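Local coordinates for protein aminoglycoside N(3)-acetyltransferase (Streptomyces griseus, PDB 7LAP) that probably transfers an acetyl group from acetyl-coenzyme A to the 3-amino group of aminoglycoside antibiotics, consistent with a role in antibiotic resistance, at residues B[72-77]-B[145-150]; B[32-37]-B[257-262]; B[190-195]-B[275-280]; B[38-43]-B[174-179]. One frame throughout, in Å; residues are numbered along the deposited sequence.

Contact 1. Residues B[72-77]-B[145-150]; sequences TGTLLV and GASAPA
Thr74 OG1 is gripped from two directions: it accepts the backbone N-H of Ser147 at 2.8 Å, with an angle of 161° at the hydrogen, and it meets a water at 2.7 Å. That water also reaches Ser147 OG and donates to Thr72 O, so it ties the hydroxyls of Thr74 and Ser147 to the chain just ahead of the strand. The threonine is turned with OG1 beside its own backbone N (chi1 -53°), which sends the hydroxyl to the N-H of Ser147 and leaves the methyl CG2 to lie 3.8 Å from Ala148 N, over the first turn of helix 148-152. Next to this, Ala146 N donates to Gly73 O at 3.0 Å. Ala146 CB packs against Thr72 O at 3.4 Å. Gly145 has no side chain and lets the two backbones approach closely, with 4.1 Å between its CA and that of Thr74. The two form an antiparallel non-hydrogen-bonded pair, the last rung between strands 74-78 and 141-145. Beyond it the chain makes a type I turn, closed by Ala148 N to Gly145 O, the turn that leads from strand 141-145 of the mixed sheet into helix 148-152.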
loop_
_atom_site.group_PDB
_atom_site.type_symbol
_atom_site.label_atom_id
_atom_site.label_comp_id
_atom_site.label_asym_id
_atom_site.label_seq_id
_atom_site.Cartn_x
_atom_site.Cartn_y
_atom_site.Cartn_z
ATOM N N THR B 72 -2.209 26.182 -8.844
ATOM C CA THR B 72 -2.067 26.104 -10.296
ATOM C C THR B 72 -1.032 25.073 -10.737
ATOM O O THR B 72 -0.898 24.829 -11.940
ATOM C CB THR B 72 -1.671 27.472 -10.871
ATOM O OG1 THR B 72 -0.367 27.805 -10.395
ATOM C CG2 THR B 72 -2.652 28.568 -10.453
ATOM N N GLY B 73 -0.293 24.465 -9.804
ATOM C CA GLY B 73 0.684 23.451 -10.149
ATOM C C GLY B 73 0.104 22.044 -10.115
ATOM O O GLY B 73 -1.054 21.820 -9.780
ATOM N N THR B 74 0.956 21.075 -10.447
ATOM C CA THR B 74 0.512 19.700 -10.598
ATOM C C THR B 74 1.634 18.773 -10.158
ATOM O O THR B 74 2.799 19.045 -10.444
ATOM C CB THR B 74 0.134 19.393 -12.054
ATOM O OG1 THR B 74 -0.803 20.369 -12.517
ATOM C CG2 THR B 74 -0.524 17.996 -12.182
ATOM N N LEU B 75 1.277 17.676 -9.485
ATOM C CA LEU B 75 2.214 16.617 -9.113
ATOM C C LEU B 75 1.935 15.388 -9.961
ATOM O O LEU B 75 0.783 15.087 -10.250
ATOM C CB LEU B 75 2.081 16.217 -7.629
ATOM C CG LEU B 75 2.000 17.340 -6.601
ATOM C CD1 LEU B 75 1.931 16.739 -5.187
ATOM C CD2 LEU B 75 3.201 18.271 -6.767
ATOM N N LEU B 76 2.967 14.656 -10.334
ATOM C CA LEU B 76 2.875 13.439 -11.113
ATOM C C LEU B 76 3.737 12.314 -10.565
ATOM O O LEU B 76 4.807 12.566 -10.090
ATOM C CB LEU B 76 3.420 13.685 -12.498
ATOM C CG LEU B 76 2.572 13.919 -13.711
ATOM C CD1 LEU B 76 2.351 15.407 -13.738
ATOM C CD2 LEU B 76 3.282 13.498 -14.967
ATOM N N VAL B 77 3.287 11.078 -10.673
ATOM C CA VAL B 77 4.085 9.934 -10.241
ATOM C C VAL B 77 3.928 8.817 -11.257
ATOM O O VAL B 77 3.011 8.821 -12.076
ATOM C CB VAL B 77 3.682 9.389 -8.852
ATOM C CG1 VAL B 77 3.943 10.454 -7.725
ATOM C CG2 VAL B 77 2.242 8.966 -8.884
ATOM N N GLY B 145 -3.641 17.870 -9.221
ATOM C CA GLY B 145 -3.423 19.290 -9.390
ATOM C C GLY B 145 -4.049 19.814 -10.679
ATOM O O GLY B 145 -4.814 19.120 -11.356
ATOM N N ALA B 146 -3.677 21.047 -11.037
ATOM C CA ALA B 146 -4.444 21.818 -12.013
ATOM C C ALA B 146 -4.409 21.184 -13.400
ATOM O O ALA B 146 -5.390 21.245 -14.135
ATOM C CB ALA B 146 -3.901 23.246 -12.059
ATOM N N SER B 147 -3.286 20.593 -13.799
ATOM C CA SER B 147 -3.156 20.051 -15.150
ATOM C C SER B 147 -3.369 18.543 -15.185
ATOM O O SER B 147 -3.145 17.911 -16.226
ATOM C CB SER B 147 -1.782 20.387 -15.706
ATOM O OG SER B 147 -1.610 21.787 -15.747
ATOM N N ALA B 148 -3.803 17.959 -14.072
ATOM C CA ALA B 148 -3.831 16.501 -13.971
ATOM C C ALA B 148 -4.727 15.835 -15.014
ATOM O O ALA B 148 -4.293 14.820 -15.581
ATOM C CB ALA B 148 -4.218 16.090 -12.548
ATOM N N PRO B 149 -5.936 16.340 -15.348
ATOM C CA PRO B 149 -6.746 15.632 -16.364
ATOM C C PRO B 149 -6.119 15.609 -17.753
ATOM O O PRO B 149 -6.090 14.553 -18.387
ATOM C CB PRO B 149 -8.090 16.396 -16.352
ATOM C CG PRO B 149 -8.121 17.085 -14.972
ATOM C CD PRO B 149 -6.674 17.474 -14.757
ATOM N N ALA B 150 -5.622 16.737 -18.261
ATOM C CA ALA B 150 -5.012 16.716 -19.592
ATOM C C ALA B 150 -3.702 15.927 -19.606
ATOM O O ALA B 150 -3.364 15.298 -20.615
ATOM C CB ALA B 150 -4.769 18.145 -20.083
HETATM O O HOH W 1 -0.023 22.728 -13.606
#

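Contact 2. Residues B[32-37]-B[257-262]; sequences AALGLV and IGREGF
Helix 24-34 ends against strand 259-263 in a Schellman motif: Gly35 leaves the helix with a positive phi of 121°, its N bonded back to Ala32 O, and Leu34 and Gly261 are the nearest residues, 6.2 Å between CA atoms. Such a positive phi is of the kind glycine readily adopts. Arg259 does the polar work. Its CG stands anti to the backbone N (chi1 169°) and the chain runs extended to NE, which lays the methylenes alongside the helix end; CD comes 3.3 Å from Leu34 O. The guanidinium then presents its edge to the last turn. NH2 donates to Ala33 O at 3.3 Å, and that oxygen lies almost exactly in the guanidinium plane, while the donor is tilted 29° from the carbonyl plane. NE adds a weak bond to the same oxygen. A cationic group placed at the C-terminal end of a helix probably also gains from the helix dipole. On the apolar side, Leu34 turns its CD2 methyl onto the strand backbone, 3.5 Å from Gly261 N. Gly261 has no side chain, and the Leu34 methyl lies directly on its backbone. Strand 259-263 is one of the two outermost strands of this chain's mixed sheet, paired with strand 266-272 through Arg259 with Leu270 and Gly261 with Ser268. Leu34 also packs on Ser268 and Leu270, so the end of helix 24-34 rests across both strands, while Glu260 is salt-bridged to Arg269.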
loop_
_atom_site.group_PDB
_atom_site.type_symbol
_atom_site.label_atom_id
_atom_site.label_comp_id
_atom_site.label_asym_id
_atom_site.label_seq_id
_atom_site.Cartn_x
_atom_site.Cartn_y
_atom_site.Cartn_z
ATOM N N ALA B 32 11.430 24.414 -1.971
ATOM C CA ALA B 32 11.619 25.738 -2.546
ATOM C C ALA B 32 13.115 26.068 -2.712
ATOM O O ALA B 32 13.519 26.610 -3.742
ATOM C CB ALA B 32 10.915 26.784 -1.680
ATOM N N ALA B 33 13.956 25.683 -1.746
ATOM C CA ALA B 33 15.392 25.941 -1.877
ATOM C C ALA B 33 16.006 25.187 -3.057
ATOM O O ALA B 33 16.999 25.645 -3.637
ATOM C CB ALA B 33 16.117 25.586 -0.568
ATOM N N LEU B 34 15.425 24.041 -3.435
ATOM C CA LEU B 34 15.896 23.297 -4.597
ATOM C C LEU B 34 15.559 23.991 -5.913
ATOM O O LEU B 34 16.166 23.681 -6.946
ATOM C CB LEU B 34 15.225 21.925 -4.633
ATOM C CG LEU B 34 15.861 20.623 -4.212
ATOM C CD1 LEU B 34 14.975 19.539 -4.808
ATOM C CD2 LEU B 34 17.283 20.530 -4.703
ATOM N N GLY B 35 14.532 24.846 -5.924
ATOM C CA GLY B 35 14.123 25.560 -7.138
ATOM C C GLY B 35 12.692 25.278 -7.550
ATOM O O GLY B 35 12.250 25.771 -8.593
ATOM N N LEU B 36 11.930 24.497 -6.799
ATOM C CA LEU B 36 10.533 24.280 -7.151
ATOM C C LEU B 36 9.736 25.558 -6.866
ATOM O O LEU B 36 9.966 26.220 -5.843
ATOM C CB LEU B 36 10.014 23.084 -6.342
ATOM C CG LEU B 36 8.868 22.239 -6.884
ATOM C CD1 LEU B 36 9.046 21.848 -8.364
ATOM C CD2 LEU B 36 8.727 20.984 -5.983
ATOM N N VAL B 37 8.819 25.930 -7.774
ATOM C CA VAL B 37 8.154 27.232 -7.667
ATOM C C VAL B 37 6.654 27.075 -7.914
ATOM O O VAL B 37 6.193 26.073 -8.489
ATOM C CB VAL B 37 8.747 28.272 -8.657
ATOM C CG1 VAL B 37 10.195 28.641 -8.306
ATOM C CG2 VAL B 37 8.530 27.876 -10.156
ATOM N N ILE B 257 22.826 20.270 -16.173
ATOM C CA ILE B 257 21.374 20.153 -16.245
ATOM C C ILE B 257 20.905 19.491 -14.953
ATOM O O ILE B 257 21.202 18.319 -14.704
ATOM C CB ILE B 257 20.939 19.349 -17.475
ATOM C CG1 ILE B 257 21.323 20.095 -18.753
ATOM C CG2 ILE B 257 19.466 19.080 -17.449
ATOM C CD1 ILE B 257 21.270 19.241 -19.991
ATOM N N GLY B 258 20.161 20.217 -14.136
ATOM C CA GLY B 258 19.684 19.664 -12.884
ATOM C C GLY B 258 20.372 20.318 -11.690
ATOM O O GLY B 258 21.538 20.720 -11.750
ATOM N N ARG B 259 19.633 20.455 -10.602
ATOM C CA ARG B 259 20.149 21.081 -9.402
ATOM C C ARG B 259 20.061 20.049 -8.291
ATOM O O ARG B 259 19.053 19.349 -8.169
ATOM C CB ARG B 259 19.354 22.367 -9.049
ATOM C CG ARG B 259 19.667 22.925 -7.641
ATOM C CD ARG B 259 19.359 24.425 -7.506
ATOM N NE ARG B 259 19.318 24.886 -6.106
ATOM C CZ ARG B 259 20.383 25.276 -5.394
ATOM N NH1 ARG B 259 21.597 25.274 -5.941
ATOM N NH2 ARG B 259 20.240 25.693 -4.132
ATOM N N GLU B 260 21.120 19.943 -7.492
ATOM C CA GLU B 260 21.176 18.985 -6.402
ATOM C C GLU B 260 21.044 19.697 -5.065
ATOM O O GLU B 260 21.536 20.810 -4.886
ATOM C CB GLU B 260 22.486 18.192 -6.436
ATOM C CG GLU B 260 22.758 17.589 -7.810
ATOM C CD GLU B 260 23.619 16.324 -7.746
ATOM O OE1 GLU B 260 23.322 15.419 -6.923
ATOM O OE2 GLU B 260 24.600 16.247 -8.520
ATOM N N GLY B 261 20.415 19.028 -4.114
ATOM C CA GLY B 261 20.419 19.522 -2.751
ATOM C C GLY B 261 19.835 18.509 -1.801
ATOM O O GLY B 261 19.928 17.303 -2.047
ATOM N N PHE B 262 19.219 18.967 -0.711
ATOM C CA PHE B 262 18.778 18.046 0.320
ATOM C C PHE B 262 17.379 18.424 0.746
ATOM O O PHE B 262 17.026 19.612 0.779
ATOM C CB PHE B 262 19.771 18.008 1.493
ATOM C CG PHE B 262 21.107 17.456 1.074
ATOM C CD1 PHE B 262 22.064 18.292 0.514
ATOM C CD2 PHE B 262 21.372 16.100 1.167
ATOM C CE1 PHE B 262 23.277 17.793 0.044
ATOM C CE2 PHE B 262 22.574 15.602 0.725
ATOM C CZ PHE B 262 23.534 16.450 0.163
#

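Contact 3. Residues B[190-195]-B[275-280]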
loop_
_atom_site.group_PDB
_atom_site.type_symbol
_atom_site.label_atom_id
_atom_site.label_comp_id
_atom_site.label_asym_id
_atom_site.label_seq_id
_atom_site.Cartn_x
_atom_site.Cartn_y
_atom_site.Cartn_z
ATOM N N LEU B 190 13.306 9.132 -18.795
ATOM C CA LEU B 190 14.255 8.681 -19.808
ATOM C C LEU B 190 13.722 7.516 -20.642
ATOM O O LEU B 190 14.342 7.172 -21.657
ATOM C CB LEU B 190 15.587 8.296 -19.151
ATOM C CG LEU B 190 16.409 9.490 -18.646
ATOM C CD1 LEU B 190 17.671 9.040 -17.905
ATOM C CD2 LEU B 190 16.761 10.417 -19.797
ATOM N N HIS B 191 12.596 6.903 -20.255
ATOM C CA HIS B 191 11.942 5.975 -21.178
ATOM C C HIS B 191 11.321 6.719 -22.354
ATOM O O HIS B 191 11.231 6.173 -23.453
ATOM C CB HIS B 191 10.862 5.161 -20.460
ATOM C CG HIS B 191 11.406 4.135 -19.517
ATOM N ND1 HIS B 191 12.404 3.249 -19.869
ATOM C CD2 HIS B 191 11.098 3.861 -18.229
ATOM C CE1 HIS B 191 12.691 2.476 -18.836
ATOM N NE2 HIS B 191 11.901 2.817 -17.834
ATOM N N HIS B 192 10.878 7.960 -22.138
ATOM C CA HIS B 192 10.432 8.802 -23.246
ATOM C C HIS B 192 11.595 9.133 -24.166
ATOM O O HIS B 192 11.438 9.151 -25.397
ATOM C CB HIS B 192 9.776 10.084 -22.702
ATOM C CG HIS B 192 9.280 11.026 -23.757
ATOM N ND1 HIS B 192 8.427 10.634 -24.766
ATOM C CD2 HIS B 192 9.513 12.346 -23.959
ATOM C CE1 HIS B 192 8.146 11.671 -25.541
ATOM N NE2 HIS B 192 8.804 12.720 -25.083
ATOM N N ALA B 193 12.779 9.370 -23.593
ATOM C CA ALA B 193 13.975 9.535 -24.418
ATOM C C ALA B 193 14.249 8.287 -25.256
ATOM O O ALA B 193 14.539 8.383 -26.455
ATOM C CB ALA B 193 15.192 9.870 -23.545
ATOM N N GLU B 194 14.195 7.104 -24.637
ATOM C CA GLU B 194 14.376 5.869 -25.403
ATOM C C GLU B 194 13.355 5.762 -26.530
ATOM O O GLU B 194 13.687 5.342 -27.646
ATOM C CB GLU B 194 14.273 4.655 -24.481
ATOM C CG GLU B 194 15.462 4.474 -23.562
ATOM C CD GLU B 194 15.313 3.269 -22.637
ATOM O OE1 GLU B 194 14.226 3.091 -22.020
ATOM O OE2 GLU B 194 16.289 2.491 -22.534
ATOM N N ALA B 195 12.107 6.155 -26.264
ATOM C CA ALA B 195 11.076 6.050 -27.293
ATOM C C ALA B 195 11.357 6.970 -28.478
ATOM O O ALA B 195 11.055 6.610 -29.620
ATOM C CB ALA B 195 9.704 6.348 -26.694
ATOM N N PRO B 275 14.969 19.913 -21.146
ATOM C CA PRO B 275 16.418 19.711 -21.385
ATOM C C PRO B 275 16.902 18.316 -21.009
ATOM O O PRO B 275 17.836 17.802 -21.649
ATOM C CB PRO B 275 17.091 20.788 -20.515
ATOM C CG PRO B 275 16.018 21.754 -20.180
ATOM C CD PRO B 275 14.730 20.968 -20.153
ATOM N N ALA B 276 16.290 17.682 -19.999
ATOM C CA ALA B 276 16.699 16.332 -19.620
ATOM C C ALA B 276 16.406 15.327 -20.730
ATOM O O ALA B 276 17.241 14.469 -21.031
ATOM C CB ALA B 276 16.009 15.912 -18.325
ATOM N N VAL B 277 15.229 15.421 -21.352
ATOM C CA VAL B 277 14.901 14.532 -22.462
ATOM C C VAL B 277 15.778 14.842 -23.661
ATOM O O VAL B 277 16.322 13.934 -24.306
ATOM C CB VAL B 277 13.406 14.639 -22.823
ATOM C CG1 VAL B 277 13.183 14.183 -24.249
ATOM C CG2 VAL B 277 12.609 13.782 -21.917
ATOM N N GLU B 278 15.914 16.124 -23.998
ATOM C CA GLU B 278 16.817 16.506 -25.081
ATOM C C GLU B 278 18.224 15.950 -24.849
ATOM O O GLU B 278 18.842 15.388 -25.757
ATOM C CB GLU B 278 16.842 18.025 -25.200
ATOM C CG GLU B 278 17.899 18.590 -26.122
ATOM C CD GLU B 278 17.812 20.101 -26.192
ATOM O OE1 GLU B 278 17.596 20.739 -25.132
ATOM O OE2 GLU B 278 17.940 20.650 -27.304
ATOM N N PHE B 279 18.735 16.068 -23.621
ATOM C CA PHE B 279 20.053 15.515 -23.337
ATOM C C PHE B 279 20.055 14.000 -23.491
ATOM O O PHE B 279 21.012 13.422 -24.021
ATOM C CB PHE B 279 20.495 15.908 -21.923
ATOM C CG PHE B 279 21.891 15.469 -21.576
ATOM C CD1 PHE B 279 22.132 14.184 -21.088
ATOM C CD2 PHE B 279 22.969 16.348 -21.728
ATOM C CE1 PHE B 279 23.429 13.777 -20.763
ATOM C CE2 PHE B 279 24.270 15.948 -21.411
ATOM C CZ PHE B 279 24.504 14.657 -20.929
ATOM N N GLY B 280 18.999 13.338 -23.011
ATOM C CA GLY B 280 18.999 11.887 -23.002
ATOM C C GLY B 280 18.978 11.310 -24.404
ATOM O O GLY B 280 19.705 10.359 -24.712
#
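Two helices, 189-196 and 273-289, meet here in the buried interior, next to the histidine and glutamate pair of the first. Their short segments pass 8.7 Å apart at a signed crossing angle of -45°, and small residues set the fit. Ala193 points its CB at the other helix and lies 4.1 Å from Gly280 C, while its CA is 5.4 Å from that of Val277. Gly280 has no side chain, and Leu190 CD2 lies 4.2 Å from its CA. On another side of the crossing, the His192 ring puts its CD2 edge against Val277, with CG2 4.0 Å away and near the ring plane; the side chains cross at about a right angle. A first torsion of 180° swings the His192 ring out to the valine, and its ND1 is bonded to His161 O. Within helix 189-196, His191 ND1 donates to Glu194 OE1 at 2.8 Å in the ring plane, and Glu194 OE2 is bonded to Tyr234 OH and Ala231 N, which should hold the carboxylate in place. Apolar packing of this kind, with alanine and glycine at the crossing, joins the C-terminal helix to the core of this acetyltransferase fold.

Contact 4. Residues B[38-43]-B[174-179]; sequences PGDTVM and GGRVLL
Arg176 leaves its strand with CB and CG both 3.8 Å from Thr41 O, then brings CD against the Asp40 carboxylate, 3.3 Å from OD2. A bend at chi3 (70°) turns the guanidinium so that its NH1 edge faces OD2, and NH1 reaches Asp40 OD2 at 2.9 Å and closes a salt bridge. The oxygen lies in the guanidinium plane and is met on its syn side, though 31° out of the carboxylate plane; the two flat groups stand 75° apart. NH1 also donates to Gly35 O, and NE is salt-bridged to Asp272. Behind this pair the strands run parallel, in register at Val42 with Arg176 and Met43 with Val177. Arg176 N donates to Thr41 O at 2.7 Å, Met43 N to Arg176 O, and Leu178 N to Met43 O at 2.8 Å. Val42 CG2 packs on Leu178 CB at 3.5 Å, on the face that also carries Arg176. At the strand entrance a water accepts from Thr41 N and donates to Asp40 OD1 and Gly174 O, tying the two segments together. With OD2 also taking the N-H of Val37, and a second acid on NE, the carboxylate is probably kept ionised and the guanidinium fixed in rotation.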
loop_
_atom_site.group_PDB
_atom_site.type_symbol
_atom_site.label_atom_id
_atom_site.label_comp_id
_atom_site.label_asym_id
_atom_site.label_seq_id
_atom_site.Cartn_x
_atom_site.Cartn_y
_atom_site.Cartn_z
ATOM N N PRO B 38 5.860 28.086 -7.517
ATOM C CA PRO B 38 4.428 28.051 -7.797
ATOM C C PRO B 38 4.151 27.848 -9.280
ATOM O O PRO B 38 4.794 28.443 -10.145
ATOM C CB PRO B 38 3.949 29.426 -7.320
ATOM C CG PRO B 38 4.913 29.774 -6.217
ATOM C CD PRO B 38 6.221 29.237 -6.652
ATOM N N GLY B 39 3.180 26.999 -9.571
ATOM C CA GLY B 39 2.804 26.764 -10.936
ATOM C C GLY B 39 3.532 25.622 -11.605
ATOM O O GLY B 39 3.135 25.237 -12.704
ATOM N N ASP B 40 4.586 25.078 -10.990
ATOM C CA ASP B 40 5.345 24.000 -11.615
ATOM C C ASP B 40 4.480 22.749 -11.769
ATOM O O ASP B 40 3.629 22.441 -10.929
ATOM C CB ASP B 40 6.583 23.639 -10.761
ATOM C CG ASP B 40 7.816 24.446 -11.127
ATOM O OD1 ASP B 40 7.805 25.035 -12.219
ATOM O OD2 ASP B 40 8.790 24.501 -10.321
ATOM N N THR B 41 4.758 21.978 -12.813
ATOM C CA THR B 41 4.325 20.585 -12.881
ATOM C C THR B 41 5.543 19.710 -12.610
ATOM O O THR B 41 6.555 19.823 -13.313
ATOM C CB THR B 41 3.697 20.273 -14.247
ATOM O OG1 THR B 41 2.470 20.995 -14.364
ATOM C CG2 THR B 41 3.348 18.813 -14.361
ATOM N N VAL B 42 5.479 18.858 -11.582
ATOM C CA VAL B 42 6.671 18.101 -11.207
ATOM C C VAL B 42 6.320 16.627 -11.054
ATOM O O VAL B 42 5.454 16.259 -10.253
ATOM C CB VAL B 42 7.339 18.639 -9.926
ATOM C CG1 VAL B 42 6.382 18.726 -8.784
ATOM C CG2 VAL B 42 8.531 17.728 -9.518
ATOM N N MET B 43 6.998 15.785 -11.824
ATOM C CA MET B 43 6.974 14.342 -11.630
ATOM C C MET B 43 8.032 13.964 -10.589
ATOM O O MET B 43 9.179 14.400 -10.681
ATOM C CB MET B 43 7.265 13.656 -12.963
ATOM C CG MET B 43 7.308 12.163 -12.888
ATOM S SD MET B 43 7.417 11.493 -14.560
ATOM C CE MET B 43 6.852 9.822 -14.193
ATOM N N GLY B 174 6.631 22.212 -20.020
ATOM C CA GLY B 174 7.740 22.760 -19.263
ATOM C C GLY B 174 7.829 22.197 -17.856
ATOM O O GLY B 174 8.245 22.901 -16.936
ATOM N N GLY B 175 7.437 20.942 -17.669
ATOM C CA GLY B 175 7.415 20.322 -16.369
ATOM C C GLY B 175 8.812 19.980 -15.872
ATOM O O GLY B 175 9.830 20.213 -16.521
ATOM N N ARG B 176 8.850 19.443 -14.654
ATOM C CA ARG B 176 10.102 19.137 -13.971
ATOM C C ARG B 176 10.076 17.699 -13.481
ATOM O O ARG B 176 9.013 17.066 -13.417
ATOM C CB ARG B 176 10.320 20.120 -12.814
ATOM C CG ARG B 176 9.930 21.494 -13.351
ATOM C CD ARG B 176 10.313 22.598 -12.534
ATOM N NE ARG B 176 11.742 22.762 -12.550
ATOM C CZ ARG B 176 12.345 23.670 -11.795
ATOM N NH1 ARG B 176 11.597 24.441 -11.003
ATOM N NH2 ARG B 176 13.664 23.794 -11.815
ATOM N N VAL B 177 11.269 17.189 -13.171
ATOM C CA VAL B 177 11.441 15.882 -12.538
ATOM C C VAL B 177 12.202 16.082 -11.235
ATOM O O VAL B 177 13.271 16.706 -11.220
ATOM C CB VAL B 177 12.170 14.887 -13.464
ATOM C CG1 VAL B 177 12.339 13.547 -12.769
ATOM C CG2 VAL B 177 11.352 14.703 -14.748
ATOM N N LEU B 178 11.641 15.567 -10.144
ATOM C CA LEU B 178 12.266 15.616 -8.827
ATOM C C LEU B 178 12.626 14.196 -8.378
ATOM O O LEU B 178 11.754 13.322 -8.308
ATOM C CB LEU B 178 11.308 16.289 -7.842
ATOM C CG LEU B 178 11.749 16.219 -6.377
ATOM C CD1 LEU B 178 12.962 17.096 -6.154
ATOM C CD2 LEU B 178 10.576 16.647 -5.489
ATOM N N LEU B 179 13.919 13.951 -8.117
ATOM C CA LEU B 179 14.335 12.750 -7.399
ATOM C C LEU B 179 14.461 13.125 -5.939
ATOM O O LEU B 179 15.336 13.912 -5.569
ATOM C CB LEU B 179 15.659 12.213 -7.932
ATOM C CG LEU B 179 15.660 12.028 -9.448
ATOM C CD1 LEU B 179 17.071 11.495 -9.874
ATOM C CD2 LEU B 179 14.508 11.143 -9.938
HETATM O O HOH W 2 6.883 23.227 -14.343
#

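How the contacts relate
Contacts 1, 2 and 4 share the central mixed sheet. Contact 4 is the middle member: its centre lies about 9 Å from that of contact 1 and about 11 Å from that of contact 2. Strands 74-78 and 41-46 are neighbours, joined by Thr74 O to Val42 N at 2.9 Å, while Leu34 CD1 packs on Leu178 CD1 at 3.4 Å to link contacts 2 and 4. Contact 3 stands apart from the sheet contacts, its centre about 15 Å from that of contact 4; it meets contact 2 where Ile257 CD1 packs on Phe279 CD2. Bound tartrate near Ala146 and formate near Asp40 and Arg259 probably come from the crystallisation liquor.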